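Local structure of type IV pilus secretin PilQ family protein (Vibrio cholerae, 6W6M) at residues Ser265-Met270 with Glu309-Leu314. The protein probably forms the outer-membrane secretin channel of the type IVa competence pilus, through which the pilus passes during natural transformation. Numbering follows the deposited sequence.
Sequences SDIAAM and EIIESL
Ile267 packs against Ile311 and Met270 against Leu314 in this small helix-to-helix contact; Ile267 and Leu314 bury the most surface. CG2 of Ile267 lies 4.1 Å from CG2 of Ile311, and the two side chains cross at about a right angle. In Ile267 the touching CG2 stands opposite the backbone N, while CG1 leans to the N side (chi1 -76°). The second pair lies one turn further along helix 264-271. Met270 reaches out with CG opposite its backbone N (chi1 168°), and the chain then bends through the CG-SD torsion (chi3 37°). CE of Met270 meets CD1 of Leu314 tip to tip at 3.8 Å. The CA atoms of Ile267 and Ile311, 7.9 Å apart, are the nearest across the two segments, so the helices meet through side chains. Both helices lie within the type II/III secretion system short domain, and both pairs are buried. Leu295 of strand 294-299 packs on Ile267. A second subunit adds its Asp289 against Met270 and its Ile256 against Leu314, which places this contact beside a subunit interface. All the touching atoms are carbons of methyl groups. The contact therefore rests on apolar packing, with little directional preference.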
loop_
_atom_site.group_PDB
_atom_site.type_symbol
_atom_site.label_atom_id
_atom_site.label_comp_id
_atom_site.label_asym_id
_atom_site.label_seq_id
_atom_site.Cartn_x
_atom_site.Cartn_y
_atom_site.Cartn_z
ATOM N N SER A 265 -13.661 21.188 38.703
ATOM C CA SER A 265 -13.164 21.101 37.335
ATOM C C SER A 265 -14.114 21.778 36.354
ATOM O O SER A 265 -13.675 22.490 35.444
ATOM C CB SER A 265 -12.937 19.641 36.954
ATOM O OG SER A 265 -14.089 18.862 37.204
ATOM N N ASP A 266 -15.419 21.584 36.535
ATOM C CA ASP A 266 -16.391 22.260 35.685
ATOM C C ASP A 266 -16.301 23.774 35.832
ATOM O O ASP A 266 -16.349 24.508 34.837
ATOM C CB ASP A 266 -17.797 21.774 36.023
ATOM C CG ASP A 266 -17.965 20.285 35.810
ATOM O OD1 ASP A 266 -17.202 19.707 35.012
ATOM O OD2 ASP A 266 -18.865 19.686 36.435
ATOM N N ILE A 267 -16.159 24.257 37.066
ATOM C CA ILE A 267 -16.089 25.693 37.300
ATOM C C ILE A 267 -14.803 26.275 36.729
ATOM O O ILE A 267 -14.806 27.366 36.152
ATOM C CB ILE A 267 -16.244 25.986 38.800
ATOM C CG1 ILE A 267 -17.710 25.843 39.194
ATOM C CG2 ILE A 267 -15.735 27.363 39.132
ATOM C CD1 ILE A 267 -18.000 26.234 40.600
ATOM N N ALA A 268 -13.689 25.558 36.860
ATOM C CA ALA A 268 -12.454 26.032 36.252
ATOM C C ALA A 268 -12.537 26.031 34.735
ATOM O O ALA A 268 -11.863 26.829 34.079
ATOM C CB ALA A 268 -11.278 25.179 36.712
ATOM N N ALA A 269 -13.335 25.138 34.153
ATOM C CA ALA A 269 -13.478 25.141 32.701
ATOM C C ALA A 269 -14.406 26.258 32.241
ATOM O O ALA A 269 -14.302 26.729 31.105
ATOM C CB ALA A 269 -13.985 23.789 32.213
ATOM N N MET A 270 -15.329 26.679 33.098
ATOM C CA MET A 270 -16.204 27.782 32.717
ATOM C C MET A 270 -15.545 29.144 32.906
ATOM O O MET A 270 -15.685 30.014 32.043
ATOM C CB MET A 270 -17.503 27.720 33.514
ATOM C CG MET A 270 -18.342 28.963 33.395
ATOM S SD MET A 270 -19.887 28.821 34.291
ATOM C CE MET A 270 -19.352 27.908 35.730
ATOM N N GLU A 309 -17.469 36.527 44.000
ATOM C CA GLU A 309 -18.899 36.761 44.172
ATOM C C GLU A 309 -19.720 35.928 43.193
ATOM O O GLU A 309 -20.734 35.325 43.566
ATOM C CB GLU A 309 -19.201 38.248 44.007
ATOM C CG GLU A 309 -20.647 38.611 44.236
ATOM C CD GLU A 309 -20.894 40.098 44.110
ATOM O OE1 GLU A 309 -19.937 40.836 43.806
ATOM O OE2 GLU A 309 -22.046 40.532 44.319
ATOM N N ILE A 310 -19.279 35.855 41.938
ATOM C CA ILE A 310 -20.000 35.069 40.940
ATOM C C ILE A 310 -19.994 33.586 41.309
ATOM O O ILE A 310 -21.048 32.941 41.389
ATOM C CB ILE A 310 -19.412 35.313 39.540
ATOM C CG1 ILE A 310 -20.119 36.499 38.880
ATOM C CG2 ILE A 310 -19.526 34.078 38.683
ATOM C CD1 ILE A 310 -19.725 36.732 37.447
ATOM N N ILE A 311 -18.811 33.017 41.555
ATOM C CA ILE A 311 -18.767 31.588 41.834
ATOM C C ILE A 311 -19.284 31.248 43.219
ATOM O O ILE A 311 -19.454 30.068 43.527
ATOM C CB ILE A 311 -17.356 30.992 41.657
ATOM C CG1 ILE A 311 -16.362 31.618 42.622
ATOM C CG2 ILE A 311 -16.883 31.159 40.236
ATOM C CD1 ILE A 311 -16.103 30.751 43.820
ATOM N N GLU A 312 -19.530 32.242 44.072
ATOM C CA GLU A 312 -20.313 31.978 45.269
ATOM C C GLU A 312 -21.799 32.018 44.969
ATOM O O GLU A 312 -22.589 31.389 45.679
ATOM C CB GLU A 312 -19.966 32.981 46.367
ATOM N N SER A 313 -22.195 32.759 43.938
ATOM C CA SER A 313 -23.582 32.738 43.492
ATOM C C SER A 313 -23.945 31.497 42.684
ATOM O O SER A 313 -25.133 31.194 42.556
ATOM C CB SER A 313 -23.880 33.982 42.657
ATOM O OG SER A 313 -24.985 33.760 41.808
ATOM N N LEU A 314 -22.966 30.782 42.128
ATOM C CA LEU A 314 -23.290 29.639 41.277
ATOM C C LEU A 314 -23.511 28.355 42.075
ATOM O O LEU A 314 -24.549 27.703 41.936
ATOM C CB LEU A 314 -22.197 29.429 40.229
ATOM C CG LEU A 314 -22.052 30.558 39.214
ATOM C CD1 LEU A 314 -20.857 30.311 38.329
ATOM C CD2 LEU A 314 -23.310 30.693 38.394
#